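Mediator of RNA polymerase II transcription subunit 6 (Schizosaccharomyces pombe, PDB 4H61) serves as a subunit of the Mediator complex, the coactivator that conveys signals from gene-specific regulatory proteins to the basal RNA polymerase II transcription machinery. Local coordinates at residues Tyr31-Ser35 against Pro36-His40; Met46-Met49 against Gln50-Asn54; Glu78-Pro81 against Phe82-Ile86; Ala116-Leu119 against Leu120-Met124; Tyr129-Gln132 against Lys133-Lys137. All blocks are in the same frame, centred on the assembly; numbering follows the deposited sequence.

Contact 1 of 5, residues Tyr31-Ser35 against Pro36-His40; sequences YFSQS and PFYSH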
# COMPACT_ATOMS: atom_id res chain seq x y z
N TYR A 31 -9.98 0.12 -4.90
CA TYR A 31 -9.79 -0.15 -6.32
C TYR A 31 -8.68 -1.16 -6.49
O TYR A 31 -8.83 -2.18 -7.18
CB TYR A 31 -9.41 1.16 -7.02
CG TYR A 31 -9.30 1.09 -8.53
CD1 TYR A 31 -10.28 0.48 -9.30
CD2 TYR A 31 -8.22 1.68 -9.19
CE1 TYR A 31 -10.19 0.44 -10.68
CE2 TYR A 31 -8.12 1.65 -10.57
CZ TYR A 31 -9.10 1.03 -11.31
OH TYR A 31 -8.99 1.00 -12.69
N PHE A 32 -7.56 -0.87 -5.85
CA PHE A 32 -6.38 -1.72 -5.90
C PHE A 32 -6.73 -3.14 -5.47
O PHE A 32 -6.18 -4.10 -5.99
CB PHE A 32 -5.27 -1.13 -5.02
CG PHE A 32 -3.97 -1.88 -5.10
CD1 PHE A 32 -3.07 -1.62 -6.12
CD2 PHE A 32 -3.65 -2.83 -4.14
CE1 PHE A 32 -1.88 -2.30 -6.19
CE2 PHE A 32 -2.46 -3.53 -4.20
CZ PHE A 32 -1.57 -3.28 -5.23
N SER A 33 -7.66 -3.26 -4.52
CA SER A 33 -8.07 -4.57 -3.99
C SER A 33 -8.73 -5.50 -4.99
O SER A 33 -8.72 -6.72 -4.81
CB SER A 33 -8.99 -4.38 -2.79
OG SER A 33 -8.29 -3.73 -1.75
N GLN A 34 -9.33 -4.95 -6.04
CA GLN A 34 -10.00 -5.77 -7.03
C GLN A 34 -9.01 -6.22 -8.12
O GLN A 34 -9.39 -6.91 -9.07
CB GLN A 34 -11.18 -5.01 -7.64
CG GLN A 34 -12.22 -4.56 -6.61
CD GLN A 34 -13.01 -5.72 -5.99
OE1 GLN A 34 -13.53 -6.59 -6.70
NE2 GLN A 34 -13.10 -5.73 -4.67
N SER A 35 -7.75 -5.83 -7.96
CA SER A 35 -6.74 -6.08 -8.99
C SER A 35 -5.88 -7.29 -8.61
O SER A 35 -5.81 -7.65 -7.43
CB SER A 35 -5.85 -4.85 -9.15
OG SER A 35 -4.82 -4.84 -8.18
N PRO A 36 -5.23 -7.91 -9.60
CA PRO A 36 -4.36 -9.07 -9.35
C PRO A 36 -3.05 -8.72 -8.64
O PRO A 36 -2.21 -9.61 -8.43
CB PRO A 36 -4.06 -9.61 -10.75
CG PRO A 36 -4.35 -8.49 -11.69
CD PRO A 36 -5.45 -7.69 -11.04
N PHE A 37 -2.86 -7.46 -8.28
CA PHE A 37 -1.67 -7.06 -7.53
C PHE A 37 -1.95 -7.17 -6.04
O PHE A 37 -1.04 -7.29 -5.21
CB PHE A 37 -1.24 -5.64 -7.92
CG PHE A 37 -0.93 -5.48 -9.39
CD1 PHE A 37 0.18 -6.12 -9.95
CD2 PHE A 37 -1.76 -4.72 -10.21
CE1 PHE A 37 0.46 -5.99 -11.29
CE2 PHE A 37 -1.47 -4.58 -11.57
CZ PHE A 37 -0.36 -5.22 -12.12
N TYR A 38 -3.23 -7.16 -5.71
CA TYR A 38 -3.67 -7.27 -4.33
C TYR A 38 -3.33 -8.65 -3.78
O TYR A 38 -3.23 -9.61 -4.52
CB TYR A 38 -5.17 -6.99 -4.24
CG TYR A 38 -5.70 -6.90 -2.84
CD1 TYR A 38 -5.22 -5.94 -1.95
CD2 TYR A 38 -6.69 -7.78 -2.40
CE1 TYR A 38 -5.72 -5.86 -0.66
CE2 TYR A 38 -7.19 -7.69 -1.11
CZ TYR A 38 -6.70 -6.73 -0.25
OH TYR A 38 -7.20 -6.64 1.03
N SER A 39 -3.12 -8.75 -2.48
CA SER A 39 -2.83 -10.02 -1.84
C SER A 39 -3.71 -10.21 -0.62
O SER A 39 -3.67 -9.40 0.32
CB SER A 39 -1.39 -10.09 -1.38
OG SER A 39 -1.28 -11.04 -0.36
N HIS A 40 -4.50 -11.27 -0.62
CA HIS A 40 -5.45 -11.49 0.46
C HIS A 40 -4.77 -11.92 1.77
O HIS A 40 -5.44 -12.08 2.78
CB HIS A 40 -6.53 -12.47 0.02
CG HIS A 40 -7.44 -11.92 -1.04
ND1 HIS A 40 -7.10 -11.92 -2.38
CD2 HIS A 40 -8.67 -11.35 -0.96
CE1 HIS A 40 -8.09 -11.38 -3.08
NE2 HIS A 40 -9.05 -11.03 -2.24
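A type I beta turn from Ser-35 to Tyr-38 reverses the chain just after helix 28-33. Tyr-38 N closes it with a hydrogen bond to Ser-35 O (3.1 Å). The donor stands well above the carbonyl plane. Ser-35 OG joins the turn to the helix end. It donates to Phe-32 O at 2.7 Å, in the carbonyl plane and on a lone pair. The same hydroxyl oxygen accepts from Phe-37 N at 3.3 Å. Its chi1 of 83° places OG between the backbone N and the carbonyl carbon, within reach of both partners. Phe-32 O is gripped twice, since Ser-35 N also donates to it.

The Tyr-38 ring folds back over Ser-33. Ser-33 CA lies over the ring face, 3.8 Å from the centroid, in a CH-pi contact. Ser-33 OG sits above the rim of that ring, 3.5 Å from Tyr-38 CE1, but its hydrogen bond goes to Leu-29 O. The CG of Tyr-38 is anti to its own N (chi1 -173°), which carries the ring back across the helix end. Tyr-38 OH is hydrogen-bonded to Glu-45. A leucine in place of Tyr-38 would probably uncover Ser-33 and leave Glu-45 without this hydroxyl partner.

On the inner side, Phe-32 CZ meets Phe-37 CB at 3.6 Å, and the two side chains cross at about a right angle. Around them, Phe-32 continues inward to Tyr-103 and Phe-73 of the sheet, Phe-37 rests on Ile-110 and Met-112 of strand 109-112, and Tyr-38 touches Asn-44 of helix 43-53.

Contact 2 of 5, residues Met46-Met49 against Gln50-Asn54; sequences MLKM and QSQFN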
# COMPACT_ATOMS: atom_id res chain seq x y z
N MET A 46 -7.33 -8.34 6.31
CA MET A 46 -7.77 -8.80 7.62
C MET A 46 -8.62 -7.71 8.24
O MET A 46 -9.70 -7.98 8.78
CB MET A 46 -6.57 -9.13 8.51
CG MET A 46 -6.94 -9.62 9.90
SD MET A 46 -7.21 -8.29 11.11
CE MET A 46 -7.67 -9.27 12.55
N LEU A 47 -8.14 -6.48 8.12
CA LEU A 47 -8.87 -5.32 8.61
C LEU A 47 -10.20 -5.12 7.88
O LEU A 47 -11.19 -4.78 8.52
CB LEU A 47 -8.01 -4.06 8.49
CG LEU A 47 -6.93 -3.91 9.57
CD1 LEU A 47 -5.95 -2.79 9.26
CD2 LEU A 47 -7.58 -3.68 10.92
N LYS A 48 -10.22 -5.33 6.56
CA LYS A 48 -11.45 -5.12 5.80
C LYS A 48 -12.55 -6.00 6.37
O LYS A 48 -13.70 -5.58 6.48
CB LYS A 48 -11.27 -5.41 4.30
CG LYS A 48 -12.54 -5.17 3.46
CD LYS A 48 -12.41 -5.61 2.00
CE LYS A 48 -12.74 -7.11 1.82
NZ LYS A 48 -12.42 -7.67 0.46
N MET A 49 -12.17 -7.21 6.76
CA MET A 49 -13.15 -8.19 7.19
C MET A 49 -13.59 -8.04 8.65
O MET A 49 -14.74 -8.31 8.97
CB MET A 49 -12.65 -9.60 6.91
CG MET A 49 -12.39 -9.83 5.43
SD MET A 49 -13.85 -10.34 4.50
CE MET A 49 -14.69 -8.79 4.19
N GLN A 50 -12.69 -7.60 9.52
CA GLN A 50 -13.09 -7.31 10.89
C GLN A 50 -14.12 -6.19 10.84
O GLN A 50 -15.11 -6.21 11.58
CB GLN A 50 -11.90 -6.92 11.77
CG GLN A 50 -11.02 -8.09 12.19
CD GLN A 50 -11.73 -9.08 13.11
OE1 GLN A 50 -12.49 -8.69 13.99
NE2 GLN A 50 -11.47 -10.37 12.90
N SER A 51 -13.89 -5.24 9.94
CA SER A 51 -14.75 -4.07 9.82
C SER A 51 -16.15 -4.44 9.34
O SER A 51 -17.15 -4.01 9.91
CB SER A 51 -14.12 -3.05 8.88
OG SER A 51 -14.90 -1.87 8.82
N GLN A 52 -16.21 -5.24 8.28
CA GLN A 52 -17.48 -5.66 7.72
C GLN A 52 -18.25 -6.58 8.67
O GLN A 52 -19.45 -6.41 8.88
CB GLN A 52 -17.26 -6.36 6.39
CG GLN A 52 -16.72 -5.46 5.31
CD GLN A 52 -16.73 -6.12 3.95
OE1 GLN A 52 -17.26 -7.22 3.79
NE2 GLN A 52 -16.15 -5.46 2.96
N PHE A 53 -17.54 -7.55 9.23
CA PHE A 53 -18.16 -8.56 10.08
C PHE A 53 -18.70 -8.00 11.38
O PHE A 53 -19.75 -8.43 11.86
CB PHE A 53 -17.18 -9.69 10.38
CG PHE A 53 -17.72 -10.74 11.31
CD1 PHE A 53 -18.71 -11.62 10.89
CD2 PHE A 53 -17.25 -10.85 12.61
CE1 PHE A 53 -19.21 -12.60 11.74
CE2 PHE A 53 -17.74 -11.82 13.46
CZ PHE A 53 -18.73 -12.69 13.03
N ASN A 54 -17.98 -7.04 11.96
CA ASN A 54 -18.38 -6.45 13.23
C ASN A 54 -19.19 -5.18 13.02
O ASN A 54 -19.62 -4.55 13.99
CB ASN A 54 -17.16 -6.14 14.12
CG ASN A 54 -16.38 -7.40 14.50
OD1 ASN A 54 -15.17 -7.48 14.27
ND2 ASN A 54 -17.06 -8.37 15.09
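Met-46 and Gln-50 cross at a slant, one helical turn apart. The methyl end of Met-46 does the touching: its CE lies 3.6 Å from Gln-50 CG. The Met-46 chain starts with CG anti to the backbone N and then bends at chi2 (-86°), which swings SD and CE along the helix toward Gln-50. This contact uses the aliphatic part of the glutamine.

Lys-48 and Gln-52 lie side by side and point the same way. Lys-48 CG lies 3.7 Å from Gln-52 NE2, and the next two methylenes of the lysine, CD and CE, pass the same nitrogen only slightly farther off. The Lys-48 amino group has a weak, long ion pair with Glu-45. Met-49 and Gln-52 also meet at a slant. The Met-49 chain bends at both chi2 and chi3, and its methyl CE turns back to lie near the Gln-52 amide.

All of these pairs belong to the last turns of helix 43-53, and their spacing of three or four residues follows the alpha-helical repeat. The backbone N atoms of Gln-50 to Phe-53 each bond to the carbonyl four residues back, as Phe-53 N does to Met-49 O at 2.9 Å.

The side toward the rest of the protein is carried by Leu-47 and Ser-51. Leu-47 packs on Leu-61, Gln-64 and Leu-65 of helix 61-66. Ser-51 CB lies 3.4 Å from Leu-47 O, and its hydroxyl is hydrogen-bonded to Leu-56 O, in the loop beyond the helix.

Contact 3 of 5, residues Glu78-Pro81 against Phe82-Ile86; sequences ERPP and FLWVI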
# COMPACT_ATOMS: atom_id res chain seq x y z
N GLU A 78 0.28 11.09 -3.42
CA GLU A 78 -1.05 11.50 -3.85
C GLU A 78 -0.99 12.68 -4.80
O GLU A 78 -0.49 13.75 -4.45
CB GLU A 78 -1.91 11.88 -2.64
CG GLU A 78 -2.00 10.79 -1.59
CD GLU A 78 -2.72 11.24 -0.34
OE1 GLU A 78 -3.40 12.30 -0.40
OE2 GLU A 78 -2.61 10.54 0.69
N ARG A 79 -1.50 12.48 -6.01
CA ARG A 79 -1.69 13.58 -6.95
C ARG A 79 -3.04 13.49 -7.63
O ARG A 79 -3.11 13.25 -8.84
CB ARG A 79 -0.57 13.59 -8.00
CG ARG A 79 0.80 13.94 -7.44
CD ARG A 79 0.88 15.40 -6.98
NE ARG A 79 2.27 15.86 -6.89
CZ ARG A 79 2.95 15.99 -5.75
NH1 ARG A 79 2.37 15.70 -4.59
NH2 ARG A 79 4.21 16.41 -5.77
N PRO A 80 -4.12 13.68 -6.86
CA PRO A 80 -5.47 13.64 -7.44
C PRO A 80 -5.59 14.66 -8.55
O PRO A 80 -4.99 15.73 -8.46
CB PRO A 80 -6.37 14.04 -6.26
CG PRO A 80 -5.58 13.72 -5.05
CD PRO A 80 -4.16 13.99 -5.42
N PRO A 81 -6.37 14.34 -9.60
CA PRO A 81 -7.09 13.06 -9.70
C PRO A 81 -6.45 12.08 -10.69
O PRO A 81 -7.13 11.16 -11.14
CB PRO A 81 -8.45 13.51 -10.23
CG PRO A 81 -8.11 14.67 -11.13
CD PRO A 81 -6.85 15.31 -10.59
N PHE A 82 -5.18 12.28 -11.02
CA PHE A 82 -4.52 11.44 -12.02
C PHE A 82 -3.71 10.27 -11.45
O PHE A 82 -3.83 9.15 -11.94
CB PHE A 82 -3.66 12.29 -12.97
CG PHE A 82 -4.46 13.00 -14.03
CD1 PHE A 82 -5.83 12.83 -14.13
CD2 PHE A 82 -3.83 13.84 -14.94
CE1 PHE A 82 -6.57 13.48 -15.10
CE2 PHE A 82 -4.56 14.50 -15.92
CZ PHE A 82 -5.93 14.32 -16.00
N LEU A 83 -2.89 10.51 -10.44
CA LEU A 83 -2.12 9.40 -9.90
C LEU A 83 -2.10 9.24 -8.39
O LEU A 83 -2.26 10.19 -7.63
CB LEU A 83 -0.70 9.33 -10.49
CG LEU A 83 0.47 10.27 -10.18
CD1 LEU A 83 0.85 10.31 -8.71
CD2 LEU A 83 1.67 9.81 -10.98
N TRP A 84 -1.90 7.99 -7.98
CA TRP A 84 -1.57 7.65 -6.61
C TRP A 84 -0.53 6.56 -6.70
O TRP A 84 -0.52 5.79 -7.66
CB TRP A 84 -2.80 7.12 -5.87
CG TRP A 84 -3.84 8.15 -5.63
CD1 TRP A 84 -4.00 8.91 -4.50
CD2 TRP A 84 -4.87 8.56 -6.53
NE1 TRP A 84 -5.07 9.75 -4.64
CE2 TRP A 84 -5.62 9.56 -5.89
CE3 TRP A 84 -5.23 8.18 -7.83
CZ2 TRP A 84 -6.71 10.19 -6.49
CZ3 TRP A 84 -6.31 8.80 -8.43
CH2 TRP A 84 -7.04 9.79 -7.76
N VAL A 85 0.37 6.51 -5.73
CA VAL A 85 1.41 5.49 -5.70
C VAL A 85 1.28 4.64 -4.45
O VAL A 85 1.20 5.16 -3.33
CB VAL A 85 2.81 6.09 -5.77
CG1 VAL A 85 3.87 5.00 -5.63
CG2 VAL A 85 2.99 6.86 -7.06
N ILE A 86 1.26 3.32 -4.65
CA ILE A 86 1.00 2.37 -3.58
C ILE A 86 2.22 1.50 -3.35
O ILE A 86 2.89 1.11 -4.30
CB ILE A 86 -0.20 1.48 -3.93
CG1 ILE A 86 -1.46 2.33 -4.07
CG2 ILE A 86 -0.40 0.39 -2.89
CD1 ILE A 86 -2.65 1.57 -4.56
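The indole of Trp-84 packs against Glu-78, Pro-80 and Pro-81. Pro-80 N stands 4.2 Å above one face of the indole, displaced toward the rim. The Pro-80 and Trp-84 side chains cross at about a right angle, with Pro-80 CB 3.9 Å from Trp-84 CZ2. Farther along, Pro-81 O approaches Trp-84 CH2 obliquely at 3.6 Å. At the pyrrole end, Glu-78 CG lies 4.0 Å from Trp-84 CD1, and the carboxylate and ring planes are 41° apart. Trp-84 NE1 is hydrogen-bonded to Thr-25 OG1.

Arg-79 and Leu-83 occupy the other face of the sheet, side by side. Leu-83 CD1 touches Arg-79 CB at 3.6 Å; a chi1 of 73° turns this leucine toward its partner.

Arg-79 N donates to Leu-83 O at 2.9 Å. Arg-79 O accepts two bonds in return. Phe-82 N binds it in the carbonyl plane, on a lone pair, whereas Leu-83 N comes from above that plane at 3.2 Å. The peptide bond before Pro-81 is cis, and probably helps the chain reverse. Phe-82 and Leu-83 together facing Arg-79 make a classic beta bulge, here at the tight end of the antiparallel hairpin of strands 70-79 and 83-91.

Contact 4 of 5, residues Ala116-Leu119 against Leu120-Met124; sequences AYTL and LATRM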
# COMPACT_ATOMS: atom_id res chain seq x y z
N ALA A 116 13.51 0.26 -9.42
CA ALA A 116 14.29 1.36 -8.85
C ALA A 116 13.52 2.13 -7.79
O ALA A 116 14.11 2.60 -6.81
CB ALA A 116 14.74 2.30 -9.95
N TYR A 117 12.21 2.24 -7.97
CA TYR A 117 11.37 2.94 -6.99
C TYR A 117 11.37 2.22 -5.65
O TYR A 117 11.48 2.87 -4.60
CB TYR A 117 9.95 3.16 -7.53
CG TYR A 117 9.92 4.20 -8.62
CD1 TYR A 117 10.15 3.85 -9.95
CD2 TYR A 117 9.70 5.54 -8.32
CE1 TYR A 117 10.14 4.80 -10.95
CE2 TYR A 117 9.70 6.50 -9.31
CZ TYR A 117 9.91 6.13 -10.62
OH TYR A 117 9.91 7.08 -11.61
N THR A 118 11.26 0.90 -5.68
CA THR A 118 11.39 0.11 -4.46
C THR A 118 12.77 0.33 -3.84
O THR A 118 12.89 0.55 -2.63
CB THR A 118 11.13 -1.39 -4.71
OG1 THR A 118 9.81 -1.58 -5.24
CG2 THR A 118 11.26 -2.18 -3.42
N LEU A 119 13.81 0.31 -4.68
CA LEU A 119 15.17 0.56 -4.21
C LEU A 119 15.29 1.91 -3.50
O LEU A 119 15.91 2.01 -2.44
CB LEU A 119 16.17 0.48 -5.37
CG LEU A 119 16.44 -0.94 -5.87
CD1 LEU A 119 17.45 -0.95 -7.02
CD2 LEU A 119 16.91 -1.85 -4.73
N LEU A 120 14.69 2.93 -4.08
CA LEU A 120 14.72 4.26 -3.49
C LEU A 120 14.02 4.27 -2.15
O LEU A 120 14.52 4.85 -1.17
CB LEU A 120 14.07 5.28 -4.43
CG LEU A 120 14.97 5.58 -5.64
CD1 LEU A 120 14.34 6.61 -6.58
CD2 LEU A 120 16.35 6.02 -5.17
N ALA A 121 12.86 3.62 -2.11
CA ALA A 121 12.08 3.47 -0.89
C ALA A 121 12.91 2.86 0.24
O ALA A 121 13.04 3.47 1.30
CB ALA A 121 10.85 2.65 -1.14
N THR A 122 13.48 1.68 0.00
CA THR A 122 14.26 1.02 1.05
C THR A 122 15.48 1.84 1.45
O THR A 122 15.87 1.85 2.62
CB THR A 122 14.71 -0.41 0.66
OG1 THR A 122 15.93 -0.34 -0.09
CG2 THR A 122 13.64 -1.15 -0.16
N ARG A 123 16.08 2.55 0.50
CA ARG A 123 17.21 3.39 0.82
C ARG A 123 16.80 4.55 1.73
O ARG A 123 17.54 4.95 2.63
CB ARG A 123 17.89 3.91 -0.44
CG ARG A 123 18.90 2.94 -1.00
CD ARG A 123 19.76 3.58 -2.07
NE ARG A 123 20.80 2.66 -2.54
CZ ARG A 123 21.04 2.41 -3.83
NH1 ARG A 123 20.33 3.01 -4.77
NH2 ARG A 123 22.01 1.56 -4.16
N MET A 124 15.59 5.06 1.50
CA MET A 124 15.05 6.10 2.34
C MET A 124 14.84 5.54 3.75
O MET A 124 15.23 6.15 4.74
CB MET A 124 13.72 6.60 1.77
CG MET A 124 13.15 7.80 2.51
SD MET A 124 11.46 8.13 2.02
CE MET A 124 10.63 6.75 2.80
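Backbone hydrogen bonds carry most of this contact between Ala-116-Leu-119 and Leu-120-Met-124, all within helix 115-135. Leu-120 N donates to Ala-116 O at 2.8 Å, and Ala-121 N to Tyr-117 O at 2.9 Å. Thr-122 N donates to Thr-118 O at 2.9 Å. Arg-123 N then reaches Leu-119 O at 3.0 Å.

One side-chain hydrogen bond is added to this ladder, and it is weak. Thr-122 OG1 donates to Leu-119 O at 3.3 Å. Its chi1 of 85° sets the hydroxyl between the backbone N and the carbonyl carbon, turned back toward the preceding helical turn. Leu-119 O therefore takes a second donor beside Arg-123 N.

The apolar contact is between the methyls of Thr-118 and Thr-122. They face each other, with CG2 to CG2 at 4.2 Å, and the two side chains meet at a slant. Other side-chain carbons rest against backbone carbonyl oxygens about one turn back. Leu-120 CG lies 3.3 Å from Ala-116 O, Ala-121 CB is near Thr-118 O, and Thr-122 CG2 is near the same oxygen. A glycine at Thr-122 would probably deprive Leu-119 O of its second donor and open a gap beside the Thr-118 methyl.

Thr-118 packs on Val-102 of strand 97-106, and Ala-121 and Thr-122 on Pro-99. Tyr-117 meets Phe-104 edge-to-face. Near Val-102 and Pro-99 the helix thus presents the small groups of Thr-118, Ala-121 and Thr-122, with the larger Tyr-117 beside them, while the Thr-122 hydroxyl finds a weak partner in the Leu-119 carbonyl, within the same helix.

Contact 5 of 5, residues Tyr129-Gln132 against Lys133-Lys137; sequences YCFQ and KALTK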
# COMPACT_ATOMS: atom_id res chain seq x y z
N TYR A 129 16.11 4.37 9.50
CA TYR A 129 16.30 3.39 10.55
C TYR A 129 17.70 3.44 11.17
O TYR A 129 17.86 3.19 12.37
CB TYR A 129 15.95 1.97 10.06
CG TYR A 129 14.50 1.83 9.64
CD1 TYR A 129 13.54 2.73 10.08
CD2 TYR A 129 14.09 0.80 8.78
CE1 TYR A 129 12.21 2.62 9.70
CE2 TYR A 129 12.75 0.68 8.39
CZ TYR A 129 11.83 1.60 8.86
OH TYR A 129 10.50 1.51 8.50
N CYS A 130 18.71 3.77 10.36
CA CYS A 130 20.09 3.80 10.85
C CYS A 130 20.21 4.94 11.85
O CYS A 130 20.83 4.79 12.91
CB CYS A 130 21.10 3.98 9.72
SG CYS A 130 21.40 2.50 8.73
N PHE A 131 19.58 6.06 11.51
CA PHE A 131 19.50 7.23 12.36
C PHE A 131 18.83 6.93 13.71
O PHE A 131 19.38 7.25 14.76
CB PHE A 131 18.72 8.32 11.63
CG PHE A 131 18.70 9.62 12.35
CD1 PHE A 131 17.49 10.21 12.71
CD2 PHE A 131 19.88 10.27 12.66
CE1 PHE A 131 17.47 11.42 13.37
CE2 PHE A 131 19.86 11.48 13.32
CZ PHE A 131 18.66 12.06 13.67
N GLN A 132 17.65 6.32 13.66
CA GLN A 132 16.91 6.00 14.88
C GLN A 132 17.63 5.00 15.79
O GLN A 132 17.56 5.13 17.02
CB GLN A 132 15.50 5.51 14.54
CG GLN A 132 14.57 6.63 14.11
CD GLN A 132 13.42 6.16 13.24
OE1 GLN A 132 13.22 4.95 13.03
NE2 GLN A 132 12.67 7.11 12.70
N LYS A 133 18.31 4.02 15.21
CA LYS A 133 19.06 3.06 16.02
C LYS A 133 20.24 3.78 16.67
O LYS A 133 20.71 3.39 17.75
CB LYS A 133 19.56 1.88 15.17
CG LYS A 133 18.47 0.92 14.68
CD LYS A 133 19.10 -0.25 13.91
CE LYS A 133 18.05 -1.25 13.41
NZ LYS A 133 17.34 -0.81 12.17
N ALA A 134 20.72 4.83 16.01
CA ALA A 134 21.86 5.58 16.49
C ALA A 134 21.49 6.44 17.69
O ALA A 134 22.35 6.79 18.50
CB ALA A 134 22.44 6.45 15.37
N LEU A 135 20.21 6.77 17.81
CA LEU A 135 19.73 7.63 18.89
C LEU A 135 19.42 6.86 20.17
O LEU A 135 19.36 7.44 21.25
CB LEU A 135 18.50 8.41 18.44
CG LEU A 135 18.80 9.41 17.32
CD1 LEU A 135 17.53 10.16 16.90
CD2 LEU A 135 19.90 10.37 17.74
N THR A 136 19.21 5.56 20.04
CA THR A 136 18.82 4.76 21.20
C THR A 136 19.98 4.61 22.18
O THR A 136 19.77 4.32 23.35
CB THR A 136 18.30 3.37 20.77
OG1 THR A 136 19.34 2.65 20.10
CG2 THR A 136 17.10 3.51 19.84
N LYS A 137 21.19 4.83 21.69
CA LYS A 137 22.39 4.54 22.48
C LYS A 137 22.84 5.67 23.41
O LYS A 137 23.51 5.41 24.41
CB LYS A 137 23.55 4.12 21.58
CG LYS A 137 24.03 5.19 20.62
CD LYS A 137 25.31 4.77 19.91
CE LYS A 137 25.16 3.40 19.25
NZ LYS A 137 26.44 2.92 18.67
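Lys-133 N donates to Tyr-129 O at 3.0 Å with an angle of 158°, after which Ala-134 N, Leu-135 N and Thr-136 N make only weak bonds, to carbonyls three and four residues back, among them Ala-134 N to Cys-130 O.

The main side-chain contact is between Phe-131 and Leu-135. Leu-135 CD1 sits over one face of the phenyl ring, shifted toward the rim, and makes a CH-pi contact 4.1 Å from the centroid. Its nearest ring atom is Phe-131 CE1, at 3.7 Å. With chi1 at -173°, the Phe-131 ring points away from its own backbone N and lies where Leu-135 can cover it.

Lys-133 runs back along the preceding turn. Its chain bends at chi4, and NZ ends 3.8 Å from Tyr-129 CB. That amino group forms a salt bridge with Glu-96. Thr-136 OG1 donates to Lys-133 O at 2.8 Å, tilted from the carbonyl plane, while its CG2 lies 3.3 Å from Gln-132 O.

The weak, mixed backbone bonds to residues three and four back are consistent with the alpha-helical pattern loosening toward the C-terminal end of helix 115-135.

Overall arrangement
All five contacts are local and follow one another along the chain. Contacts 1 and 3 touch directly: Phe-32 CD1 packs on Ile-86 CD1 at 3.6 Å, which joins helix 28-33 to the central antiparallel sheet. Their centres are about 17 Å apart. Contact 2, on the next helix, comes within about 5 Å of contact 1 at the nearest atoms but does not touch it. Contacts 4 and 5 share helix 115-135, with centres about 20 Å apart. Contact 4 lies against the sheet, and its nearest atoms are about 6 Å from contact 3. Contact 5 is farther out, its centre about 35 Å from that of contact 1, on the opposite side of the chain's centre.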